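Histidine kinase (Synechocystis sp., PDB 5DFY) probably acts as a phosphorelay sensor kinase, and in the piece described here, its GAF3 domain, carries a covalently bound phycocyanobilin that makes it photochromic. Local coordinates at residues 104-109 and 137-142; 128-133 and 149-154; 58-63 and 86-91. All coordinates share one frame; numbering follows the deposited sequence.

All three contacts belong to one bilin-binding GAF domain, and two of them reach its phycocyanobilin. Contact 1 grips the chromophore by a covalent bond and several hydrogen bonds, while contact 2 reaches the other end of it through T153 on strand 150-158. Their centres lie about 14 Å apart, and they touch where L140 CD1 of helix 137-145 packs at 3.9 Å from V130 O. Contact 3 stands apart, its centre about 21 Å from that of contact 1 and about 18 Å from that of contact 2, with nearest atoms about 7 Å away in both cases. It joins helix 50-66 to an outer strand of the same antiparallel sheet that contact 2 reaches.

Contact 1 of 3, residues 104-109 and 137-142; sequences PLWQDT and DCHLDN. With CYC (phycocyanobilin), chain B.
W106 is sandwiched between phycocyanobilin and N142 in the chromophore pocket of this cyanobacteriochrome GAF domain, where loop 104-109 faces helix 137-145. With CG turned opposite the backbone N (chi1 -180°), the indole spreads over the terminal bilin ring, CYC C2B lying 3.5 Å from the W106 ring plane. N142 CB covers the other face in a CH-pi contact, 4.3 Å from the centroid of the W106 five-membered ring, and H139 CD2 meets the edge. A leucine here has no such flat surface and would probably leave the terminal bilin ring freer to turn and N142 CB without its aromatic partner. N142 ND2 itself donates to CYC OC (2.7 Å, 165°), which W106 NE1 also reaches by a weak bond. Q107, the centre of an inverse gamma turn, lends its backbone N, which shares one water with N142 ND2. Next comes D108, whose two oxygens suit a double task: OD1 caps L111 N at the start of helix 109-113, while OD2 accepts from two bilin nitrogens, CYC NC at 2.6 Å and CYC ND at 3.0 Å, the latter nearly straight (174°). Close by, H139 lays a ring face against the bilin and sends ND1 to the propionate atom CYC O1D at 2.9 Å. At the end of the segment, T109 OG1 lies 3.6 Å from CYC CAC, the carbon to which C138 SG is covalently bonded at 1.8 Å.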
loop_
_atom_site.group_PDB
_atom_site.type_symbol
_atom_site.label_atom_id
_atom_site.label_comp_id
_atom_site.label_asym_id
_atom_site.label_seq_id
_atom_site.Cartn_x
_atom_site.Cartn_y
_atom_site.Cartn_z
ATOM N N PRO A 104 -23.637 14.863 7.180
ATOM C CA PRO A 104 -23.513 16.255 6.771
ATOM C C PRO A 104 -22.267 16.486 5.940
ATOM O O PRO A 104 -21.379 15.629 5.918
ATOM C CB PRO A 104 -23.406 17.003 8.093
ATOM C CG PRO A 104 -22.778 15.999 9.023
ATOM C CD PRO A 104 -23.362 14.684 8.616
ATOM N N LEU A 105 -22.218 17.631 5.271
ATOM C CA LEU A 105 -21.046 18.035 4.505
ATOM C C LEU A 105 -20.135 18.920 5.338
ATOM O O LEU A 105 -20.585 19.793 6.072
ATOM C CB LEU A 105 -21.454 18.790 3.243
ATOM C CG LEU A 105 -22.330 17.998 2.292
ATOM C CD1 LEU A 105 -22.799 18.921 1.187
ATOM C CD2 LEU A 105 -21.584 16.793 1.728
ATOM N N TRP A 106 -18.841 18.674 5.221
ATOM C CA TRP A 106 -17.839 19.550 5.803
ATOM C C TRP A 106 -17.003 20.039 4.629
ATOM O O TRP A 106 -16.133 19.325 4.121
ATOM C CB TRP A 106 -17.020 18.802 6.853
ATOM C CG TRP A 106 -15.949 19.581 7.542
ATOM C CD1 TRP A 106 -15.331 20.724 7.112
ATOM C CD2 TRP A 106 -15.345 19.250 8.795
ATOM N NE1 TRP A 106 -14.375 21.115 8.023
ATOM C CE2 TRP A 106 -14.364 20.224 9.061
ATOM C CE3 TRP A 106 -15.533 18.210 9.714
ATOM C CZ2 TRP A 106 -13.585 20.195 10.205
ATOM C CZ3 TRP A 106 -14.759 18.187 10.856
ATOM C CH2 TRP A 106 -13.795 19.168 11.091
ATOM N N GLN A 107 -17.253 21.145 4.200
ATOM C CA GLN A 107 -16.674 21.664 2.973
ATOM C C GLN A 107 -15.448 22.463 3.315
ATOM O O GLN A 107 -15.472 23.695 3.354
ATOM C CB GLN A 107 -17.683 22.517 2.224
ATOM C CG GLN A 107 -18.843 21.716 1.698
ATOM C CD GLN A 107 -19.871 22.583 1.022
ATOM O OE1 GLN A 107 -19.984 23.775 1.315
ATOM N NE2 GLN A 107 -20.629 21.988 0.101
ATOM N N ASP A 108 -14.452 21.793 3.438
ATOM C CA ASP A 108 -13.235 22.428 3.865
ATOM C C ASP A 108 -12.421 22.905 2.669
ATOM O O ASP A 108 -11.731 22.133 1.991
ATOM C CB ASP A 108 -12.408 21.492 4.726
ATOM C CG ASP A 108 -11.377 22.236 5.489
ATOM O OD1 ASP A 108 -10.382 22.657 4.858
ATOM O OD2 ASP A 108 -11.566 22.418 6.696
ATOM N N THR A 109 -12.504 24.203 2.421
ATOM C CA THR A 109 -11.841 24.794 1.274
ATOM C C THR A 109 -10.323 24.634 1.356
ATOM O O THR A 109 -9.660 24.507 0.338
ATOM C CB THR A 109 -12.214 26.285 1.155
ATOM O OG1 THR A 109 -11.968 26.937 2.402
ATOM C CG2 THR A 109 -13.675 26.424 0.844
ATOM N N ASP A 137 -12.312 31.504 11.380
ATOM C CA ASP A 137 -13.690 31.383 11.855
ATOM C C ASP A 137 -14.523 30.342 11.111
ATOM O O ASP A 137 -15.278 29.605 11.732
ATOM C CB ASP A 137 -14.391 32.736 11.771
ATOM C CG ASP A 137 -14.012 33.658 12.913
ATOM O OD1 ASP A 137 -13.079 33.326 13.677
ATOM O OD2 ASP A 137 -14.647 34.724 13.042
ATOM N N CYS A 138 -14.406 30.268 9.793
ATOM C CA CYS A 138 -15.228 29.314 9.050
ATOM C C CYS A 138 -14.900 27.877 9.480
ATOM O O CYS A 138 -15.762 27.003 9.434
ATOM C CB CYS A 138 -15.039 29.481 7.538
ATOM S SG CYS A 138 -13.361 29.223 6.926
ATOM N N HIS A 139 -13.659 27.660 9.907
ATOM C CA HIS A 139 -13.183 26.341 10.333
ATOM C C HIS A 139 -13.718 26.056 11.741
ATOM O O HIS A 139 -14.325 25.003 11.977
ATOM C CB HIS A 139 -11.646 26.308 10.271
ATOM C CG HIS A 139 -11.024 24.996 10.641
ATOM N ND1 HIS A 139 -9.677 24.876 10.892
ATOM C CD2 HIS A 139 -11.542 23.749 10.760
ATOM C CE1 HIS A 139 -9.390 23.617 11.179
ATOM N NE2 HIS A 139 -10.504 22.911 11.098
ATOM N N LEU A 140 -13.514 27.008 12.652
ATOM C CA LEU A 140 -14.016 26.887 14.021
ATOM C C LEU A 140 -15.525 26.690 14.045
ATOM O O LEU A 140 -16.043 25.945 14.877
ATOM C CB LEU A 140 -13.631 28.126 14.844
ATOM C CG LEU A 140 -14.066 28.114 16.310
ATOM C CD1 LEU A 140 -13.625 26.834 16.999
ATOM C CD2 LEU A 140 -13.522 29.329 17.062
ATOM N N ASP A 141 -16.240 27.348 13.137
ATOM C CA ASP A 141 -17.690 27.216 13.102
ATOM C C ASP A 141 -18.071 25.782 12.803
ATOM O O ASP A 141 -19.024 25.258 13.380
ATOM C CB ASP A 141 -18.322 28.147 12.063
ATOM C CG ASP A 141 -18.212 29.625 12.444
ATOM O OD1 ASP A 141 -17.986 29.936 13.638
ATOM O OD2 ASP A 141 -18.359 30.477 11.537
ATOM N N ASN A 142 -17.338 25.134 11.902
ATOM C CA ASN A 142 -17.658 23.758 11.579
ATOM C C ASN A 142 -17.258 22.824 12.708
ATOM O O ASN A 142 -17.954 21.856 12.968
ATOM C CB ASN A 142 -16.995 23.334 10.269
ATOM C CG ASN A 142 -17.936 23.455 9.084
ATOM O OD1 ASN A 142 -19.157 23.451 9.244
ATOM N ND2 ASN A 142 -17.374 23.558 7.891
HETATM C CHA CYC B . -7.578 23.390 8.146
HETATM N NA CYC B . -9.455 21.683 8.045
HETATM C C1A CYC B . -8.086 22.157 8.287
HETATM C C2A CYC B . -7.305 20.967 8.767
HETATM C C3A CYC B . -8.179 19.817 8.814
HETATM C C4A CYC B . -9.511 20.267 8.378
HETATM C CMA CYC B . -7.754 18.433 9.229
HETATM C CAA CYC B . -5.816 20.997 9.064
HETATM C CBA CYC B . -5.206 20.854 7.652
HETATM C CGA CYC B . -3.683 20.941 7.553
HETATM O O1A CYC B . -3.033 21.388 8.524
HETATM O O2A CYC B . -3.063 20.592 6.490
HETATM C CHB CYC B . -10.771 19.500 8.172
HETATM N NB CYC B . -10.626 18.009 10.186
HETATM C C1B CYC B . -11.095 18.397 8.826
HETATM C C2B CYC B . -12.014 17.360 8.341
HETATM C C3B CYC B . -12.135 16.372 9.326
HETATM C C4B CYC B . -11.315 16.737 10.502
HETATM C CMB CYC B . -12.688 17.412 6.987
HETATM C CAB CYC B . -12.984 15.109 9.244
HETATM C CBB CYC B . -12.088 13.880 9.188
HETATM O OB CYC B . -11.162 16.150 11.547
HETATM N NC CYC B . -12.748 24.772 6.914
HETATM C C1C CYC B . -13.985 24.778 6.956
HETATM C C2C CYC B . -14.567 26.257 6.301
HETATM C C3C CYC B . -13.592 26.697 5.551
HETATM C C4C CYC B . -12.273 26.101 6.272
HETATM C CMC CYC B . -15.957 26.038 5.601
HETATM C CAC CYC B . -13.449 28.307 5.353
HETATM C CBC CYC B . -14.546 28.776 4.425
HETATM O OC CYC B . -14.707 23.899 7.382
HETATM C CHD CYC B . -11.036 26.613 6.192
HETATM N ND CYC B . -9.654 24.652 7.136
HETATM C C1D CYC B . -9.827 25.964 6.786
HETATM C C2D CYC B . -8.689 26.663 7.068
HETATM C C3D CYC B . -7.789 25.789 7.584
HETATM C C4D CYC B . -8.394 24.537 7.623
HETATM C CMD CYC B . -8.525 28.153 6.798
HETATM C CAD CYC B . -6.387 26.112 8.034
HETATM C CBD CYC B . -6.331 26.277 9.539
HETATM C CGD CYC B . -7.126 27.503 9.952
HETATM O O1D CYC B . -8.220 27.390 10.569
HETATM O O2D CYC B . -6.708 28.661 9.678
HETATM O O HOH W 1 -19.355 23.211 5.374
#

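Contact 2 of 3, residues 128-133 and 149-154; sequences GDVETA and RAFLTV. With CYC (phycocyanobilin), chain B.
D129 and R149 form a salt bridge beside a classic beta bulge, in which R149 and A150 both face Q170 as strand 150-158 begins. The arginine grips side-on with two nitrogens: R149 NE reaches D129 OD1 at 2.8 Å and R149 NH2 reaches D129 OD2 at 3.1 Å. A bend at chi2 (65°) folds the long R149 chain back toward the loop. The carboxylate lies near the edge of the guanidinium, but the two planes are 55° apart, and both nitrogens approach from above the carboxylate plane. On the opposite face of that plane, E131 N donates to D129 OD1 at 2.9 Å, closing an Asx turn; the short aspartate thus fixes its own loop while holding the arginine. E131, for its part, directs its carboxylate to R144 of helix 137-145.

Backbone bonding adds a second tie, V130 N to R149 O at 2.9 Å and 163°. The same carbonyl receives a CA-H...O contact, with D129 CA 3.3 Å from R149 O. Beside it the single methyl of A150 allows a close approach to a carbonyl oxygen, its CB only 3.3 Å from G128 O.

In the apolar part of the contact, V130 presents CG1 to the edge of the F151 ring, 3.9 Å from F151 CD2. That phenylalanine also packs on V127 and on Y169, a chromophore-binding residue. Further along the strand the polar T153 meets the pigment directly: T153 OG1 donates to CYC OB at 2.9 Å.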
loop_
_atom_site.group_PDB
_atom_site.type_symbol
_atom_site.label_atom_id
_atom_site.label_comp_id
_atom_site.label_asym_id
_atom_site.label_seq_id
_atom_site.Cartn_x
_atom_site.Cartn_y
_atom_site.Cartn_z
ATOM N N GLY A 128 -5.700 20.110 21.097
ATOM C CA GLY A 128 -6.265 19.835 22.402
ATOM C C GLY A 128 -7.470 20.679 22.783
ATOM O O GLY A 128 -8.271 20.262 23.609
ATOM N N ASP A 129 -7.595 21.860 22.198
ATOM C CA ASP A 129 -8.741 22.732 22.452
ATOM C C ASP A 129 -8.949 23.609 21.244
ATOM O O ASP A 129 -8.147 24.507 20.978
ATOM C CB ASP A 129 -8.517 23.582 23.706
ATOM C CG ASP A 129 -9.755 24.313 24.140
ATOM O OD1 ASP A 129 -10.677 24.487 23.326
ATOM O OD2 ASP A 129 -9.808 24.709 25.328
ATOM N N VAL A 130 -10.007 23.354 20.479
ATOM C CA VAL A 130 -10.221 24.101 19.262
ATOM C C VAL A 130 -10.403 25.591 19.561
ATOM O O VAL A 130 -10.181 26.417 18.691
ATOM C CB VAL A 130 -11.440 23.604 18.464
ATOM C CG1 VAL A 130 -11.244 22.134 18.034
ATOM C CG2 VAL A 130 -12.737 23.790 19.250
ATOM N N GLU A 131 -10.811 25.918 20.779
ATOM C CA GLU A 131 -11.117 27.305 21.109
ATOM C C GLU A 131 -9.854 28.141 21.273
ATOM O O GLU A 131 -9.908 29.369 21.164
ATOM C CB GLU A 131 -11.966 27.367 22.381
ATOM C CG GLU A 131 -13.374 26.794 22.184
ATOM C CD GLU A 131 -14.219 27.579 21.185
ATOM O OE1 GLU A 131 -13.983 28.796 21.016
ATOM O OE2 GLU A 131 -15.124 26.979 20.559
ATOM N N THR A 132 -8.725 27.487 21.518
ATOM C CA THR A 132 -7.466 28.198 21.725
ATOM C C THR A 132 -6.466 27.976 20.588
ATOM O O THR A 132 -5.286 28.318 20.712
ATOM C CB THR A 132 -6.813 27.778 23.049
ATOM O OG1 THR A 132 -6.363 26.419 22.967
ATOM C CG2 THR A 132 -7.784 27.919 24.195
ATOM N N ALA A 133 -6.933 27.430 19.471
ATOM C CA ALA A 133 -6.024 26.976 18.421
ATOM C C ALA A 133 -5.720 28.052 17.388
ATOM O O ALA A 133 -4.851 27.869 16.540
ATOM C CB ALA A 133 -6.604 25.744 17.727
ATOM N N ARG A 149 -14.481 19.518 20.395
ATOM C CA ARG A 149 -13.715 20.374 21.288
ATOM C C ARG A 149 -12.217 20.126 21.163
ATOM O O ARG A 149 -11.415 21.016 21.413
ATOM C CB ARG A 149 -14.143 20.158 22.730
ATOM C CG ARG A 149 -13.427 21.053 23.743
ATOM C CD ARG A 149 -13.762 22.538 23.537
ATOM N NE ARG A 149 -13.006 23.339 24.484
ATOM C CZ ARG A 149 -13.352 23.509 25.757
ATOM N NH1 ARG A 149 -14.469 22.968 26.241
ATOM N NH2 ARG A 149 -12.578 24.226 26.554
ATOM N N ALA A 150 -11.851 18.891 20.821
ATOM C CA ALA A 150 -10.442 18.480 20.681
ATOM C C ALA A 150 -10.416 17.426 19.594
ATOM O O ALA A 150 -11.361 16.661 19.491
ATOM C CB ALA A 150 -9.882 17.907 21.965
ATOM N N PHE A 151 -9.370 17.378 18.766
ATOM C CA PHE A 151 -9.332 16.351 17.722
ATOM C C PHE A 151 -7.935 15.870 17.436
ATOM O O PHE A 151 -6.960 16.578 17.636
ATOM C CB PHE A 151 -9.991 16.841 16.424
ATOM C CG PHE A 151 -9.265 17.940 15.700
ATOM C CD1 PHE A 151 -8.236 17.646 14.809
ATOM C CD2 PHE A 151 -9.652 19.263 15.853
ATOM C CE1 PHE A 151 -7.574 18.654 14.118
ATOM C CE2 PHE A 151 -8.999 20.281 15.157
ATOM C CZ PHE A 151 -7.957 19.979 14.290
ATOM N N LEU A 152 -7.871 14.656 16.922
ATOM C CA LEU A 152 -6.632 14.068 16.461
ATOM C C LEU A 152 -6.960 13.440 15.100
ATOM O O LEU A 152 -7.741 12.483 15.038
ATOM C CB LEU A 152 -6.133 13.039 17.462
ATOM C CG LEU A 152 -4.975 12.124 17.065
ATOM C CD1 LEU A 152 -3.837 12.850 16.447
ATOM C CD2 LEU A 152 -4.543 11.334 18.275
ATOM N N THR A 153 -6.410 13.990 14.014
ATOM C CA THR A 153 -6.800 13.560 12.686
ATOM C C THR A 153 -5.539 13.161 11.929
ATOM O O THR A 153 -4.576 13.914 11.870
ATOM C CB THR A 153 -7.623 14.672 11.977
ATOM O OG1 THR A 153 -8.821 14.888 12.742
ATOM C CG2 THR A 153 -8.015 14.289 10.563
ATOM N N VAL A 154 -5.556 11.936 11.402
ATOM C CA VAL A 154 -4.387 11.320 10.755
ATOM C C VAL A 154 -4.740 10.879 9.341
ATOM O O VAL A 154 -5.906 10.706 9.003
ATOM C CB VAL A 154 -3.858 10.127 11.554
ATOM C CG1 VAL A 154 -3.528 10.526 12.958
ATOM C CG2 VAL A 154 -4.856 8.987 11.576
HETATM C CHA CYC B . -7.578 23.390 8.146
HETATM N NA CYC B . -9.455 21.683 8.045
HETATM C C1A CYC B . -8.086 22.157 8.287
HETATM C C2A CYC B . -7.305 20.967 8.767
HETATM C C3A CYC B . -8.179 19.817 8.814
HETATM C C4A CYC B . -9.511 20.267 8.378
HETATM C CMA CYC B . -7.754 18.433 9.229
HETATM C CAA CYC B . -5.816 20.997 9.064
HETATM C CBA CYC B . -5.206 20.854 7.652
HETATM C CGA CYC B . -3.683 20.941 7.553
HETATM O O1A CYC B . -3.033 21.388 8.524
HETATM O O2A CYC B . -3.063 20.592 6.490
HETATM C CHB CYC B . -10.771 19.500 8.172
HETATM N NB CYC B . -10.626 18.009 10.186
HETATM C C1B CYC B . -11.095 18.397 8.826
HETATM C C2B CYC B . -12.014 17.360 8.341
HETATM C C3B CYC B . -12.135 16.372 9.326
HETATM C C4B CYC B . -11.315 16.737 10.502
HETATM C CMB CYC B . -12.688 17.412 6.987
HETATM C CAB CYC B . -12.984 15.109 9.244
HETATM C CBB CYC B . -12.088 13.880 9.188
HETATM O OB CYC B . -11.162 16.150 11.547
HETATM N NC CYC B . -12.748 24.772 6.914
HETATM C C1C CYC B . -13.985 24.778 6.956
HETATM C C2C CYC B . -14.567 26.257 6.301
HETATM C C3C CYC B . -13.592 26.697 5.551
HETATM C C4C CYC B . -12.273 26.101 6.272
HETATM C CMC CYC B . -15.957 26.038 5.601
HETATM C CAC CYC B . -13.449 28.307 5.353
HETATM C CBC CYC B . -14.546 28.776 4.425
HETATM O OC CYC B . -14.707 23.899 7.382
HETATM C CHD CYC B . -11.036 26.613 6.192
HETATM N ND CYC B . -9.654 24.652 7.136
HETATM C C1D CYC B . -9.827 25.964 6.786
HETATM C C2D CYC B . -8.689 26.663 7.068
HETATM C C3D CYC B . -7.789 25.789 7.584
HETATM C C4D CYC B . -8.394 24.537 7.623
HETATM C CMD CYC B . -8.525 28.153 6.798
HETATM C CAD CYC B . -6.387 26.112 8.034
HETATM C CBD CYC B . -6.331 26.277 9.539
HETATM C CGD CYC B . -7.126 27.503 9.952
HETATM O O1D CYC B . -8.220 27.390 10.569
HETATM O O2D CYC B . -6.708 28.661 9.678
#

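Contact 3 of 3, residues 58-63 and 86-91; sequences TSDEVR and HESVAQ
S88 joins D60 and R63 through a single hydroxyl, the polar centre of the tightly packed part of this contact. Helix segment 58-63 runs over strand segment 86-89 with axes 7.6 Å apart at closest and an angle of 31° between their directions. The close fit rests on small residues: S59 CB and S88 CB meet at 3.7 Å, an approach to which two small serines are suited. S88 OG, placed opposite its backbone N (chi1 179°), donates to D60 OD1 at 2.7 Å, and that oxygen accepts with its anti lone pair, the one away from the other oxygen. In return the hydroxyl accepts from R63 NE at 2.9 Å, almost straight (169°) and close to the guanidinium plane. It therefore bridges an acid and a base three residues apart, about one helical turn. R63 has the length to go on along the strand; bent at chi3, it lays one guanidinium face over the backbone, with V89 C 3.6 Å from its plane, and brings NH1 within 3.7 Å of A90 CB.

The other side is looser and hydrated. There D60 and H86 meet through a water, which donates to D60 OD1 at 2.8 Å and lies 2.7 Å from H86 NE2, in the imidazole plane. H86 ND1 is held by Q52, one of the earlier residues of helix 50-66. E87 and V89 alternate to the far side of the strand. Helix 50-66, packed with helix 179-203 against the antiparallel sheet, is characteristic of the GAF fold.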
loop_
_atom_site.group_PDB
_atom_site.type_symbol
_atom_site.label_atom_id
_atom_site.label_comp_id
_atom_site.label_asym_id
_atom_site.label_seq_id
_atom_site.Cartn_x
_atom_site.Cartn_y
_atom_site.Cartn_z
ATOM N N THR A 58 -12.672 -0.628 12.567
ATOM C CA THR A 58 -11.605 0.313 12.860
ATOM C C THR A 58 -12.110 1.450 13.728
ATOM O O THR A 58 -11.464 1.821 14.702
ATOM C CB THR A 58 -10.988 0.906 11.568
ATOM O OG1 THR A 58 -10.333 -0.136 10.836
ATOM C CG2 THR A 58 -9.978 1.999 11.902
ATOM N N SER A 59 -13.256 2.005 13.384
ATOM C CA SER A 59 -13.767 3.196 14.055
ATOM C C SER A 59 -14.104 2.868 15.507
ATOM O O SER A 59 -13.800 3.627 16.417
ATOM C CB SER A 59 -15.008 3.749 13.344
ATOM O OG SER A 59 -14.708 4.163 12.011
ATOM N N ASP A 60 -14.763 1.719 15.701
ATOM C CA ASP A 60 -15.112 1.275 17.048
ATOM C C ASP A 60 -13.855 0.962 17.861
ATOM O O ASP A 60 -13.794 1.237 19.062
ATOM C CB ASP A 60 -16.000 0.023 17.021
ATOM C CG ASP A 60 -17.420 0.293 16.524
ATOM O OD1 ASP A 60 -17.851 1.469 16.405
ATOM O OD2 ASP A 60 -18.130 -0.709 16.267
ATOM N N GLU A 61 -12.841 0.392 17.211
ATOM C CA GLU A 61 -11.583 0.103 17.881
ATOM C C GLU A 61 -10.911 1.392 18.374
ATOM O O GLU A 61 -10.469 1.462 19.523
ATOM C CB GLU A 61 -10.660 -0.688 16.935
ATOM C CG GLU A 61 -9.254 -0.950 17.489
ATOM C CD GLU A 61 -8.326 -1.636 16.474
ATOM O OE1 GLU A 61 -8.381 -1.312 15.263
ATOM O OE2 GLU A 61 -7.531 -2.497 16.903
ATOM N N VAL A 62 -10.861 2.413 17.519
ATOM C CA VAL A 62 -10.282 3.693 17.907
ATOM C C VAL A 62 -11.022 4.264 19.111
ATOM O O VAL A 62 -10.408 4.712 20.076
ATOM C CB VAL A 62 -10.303 4.695 16.751
ATOM C CG1 VAL A 62 -9.862 6.069 17.222
ATOM C CG2 VAL A 62 -9.431 4.186 15.614
ATOM N N ARG A 63 -12.348 4.251 19.052
ATOM C CA ARG A 63 -13.133 4.903 20.086
ATOM C C ARG A 63 -12.903 4.172 21.402
ATOM O O ARG A 63 -12.787 4.803 22.450
ATOM C CB ARG A 63 -14.620 4.925 19.731
ATOM C CG ARG A 63 -15.427 5.754 20.752
ATOM C CD ARG A 63 -16.783 6.180 20.216
ATOM N NE ARG A 63 -17.685 5.067 19.940
ATOM C CZ ARG A 63 -18.440 4.450 20.850
ATOM N NH1 ARG A 63 -18.388 4.807 22.126
ATOM N NH2 ARG A 63 -19.250 3.468 20.477
ATOM N N HIS A 86 -18.177 6.831 7.577
ATOM C CA HIS A 86 -18.476 6.077 8.787
ATOM C C HIS A 86 -18.264 6.899 10.041
ATOM O O HIS A 86 -17.396 7.760 10.100
ATOM C CB HIS A 86 -17.641 4.799 8.881
ATOM C CG HIS A 86 -18.208 3.800 9.832
ATOM N ND1 HIS A 86 -19.094 2.819 9.445
ATOM C CD2 HIS A 86 -18.070 3.667 11.175
ATOM C CE1 HIS A 86 -19.451 2.108 10.498
ATOM N NE2 HIS A 86 -18.842 2.604 11.560
ATOM N N GLU A 87 -19.086 6.597 11.045
ATOM C CA GLU A 87 -19.044 7.236 12.356
ATOM C C GLU A 87 -19.154 6.183 13.450
ATOM O O GLU A 87 -19.997 5.285 13.378
ATOM C CB GLU A 87 -20.190 8.247 12.490
ATOM C CG GLU A 87 -20.356 8.837 13.883
ATOM C CD GLU A 87 -21.567 9.750 13.958
ATOM O OE1 GLU A 87 -22.612 9.401 13.351
ATOM O OE2 GLU A 87 -21.461 10.815 14.597
ATOM N N SER A 88 -18.319 6.292 14.477
ATOM C CA SER A 88 -18.527 5.586 15.734
ATOM C C SER A 88 -18.686 6.664 16.797
ATOM O O SER A 88 -17.808 7.499 16.955
ATOM C CB SER A 88 -17.356 4.655 16.068
ATOM O OG SER A 88 -17.520 3.980 17.299
ATOM N N VAL A 89 -19.806 6.659 17.513
ATOM C CA VAL A 89 -20.068 7.696 18.488
ATOM C C VAL A 89 -20.733 7.118 19.735
ATOM O O VAL A 89 -21.558 6.193 19.643
ATOM C CB VAL A 89 -20.940 8.807 17.863
ATOM C CG1 VAL A 89 -22.310 8.288 17.418
ATOM C CG2 VAL A 89 -21.109 9.992 18.809
ATOM N N ALA A 90 -20.352 7.647 20.901
ATOM C CA ALA A 90 -20.982 7.228 22.157
ATOM C C ALA A 90 -22.429 7.720 22.182
ATOM O O ALA A 90 -22.751 8.766 21.615
ATOM C CB ALA A 90 -20.213 7.762 23.352
ATOM N N GLN A 91 -23.294 6.965 22.843
ATOM C CA GLN A 91 -24.733 7.216 22.780
ATOM C C GLN A 91 -25.159 8.590 23.321
ATOM O O GLN A 91 -26.234 9.101 22.943
ATOM C CB GLN A 91 -25.501 6.136 23.532
ATOM C CG GLN A 91 -25.327 6.183 25.010
ATOM C CD GLN A 91 -26.058 5.033 25.687
ATOM O OE1 GLN A 91 -27.272 4.890 25.547
ATOM N NE2 GLN A 91 -25.317 4.206 26.397
HETATM O O HOH W 2 -19.319 2.144 14.159
#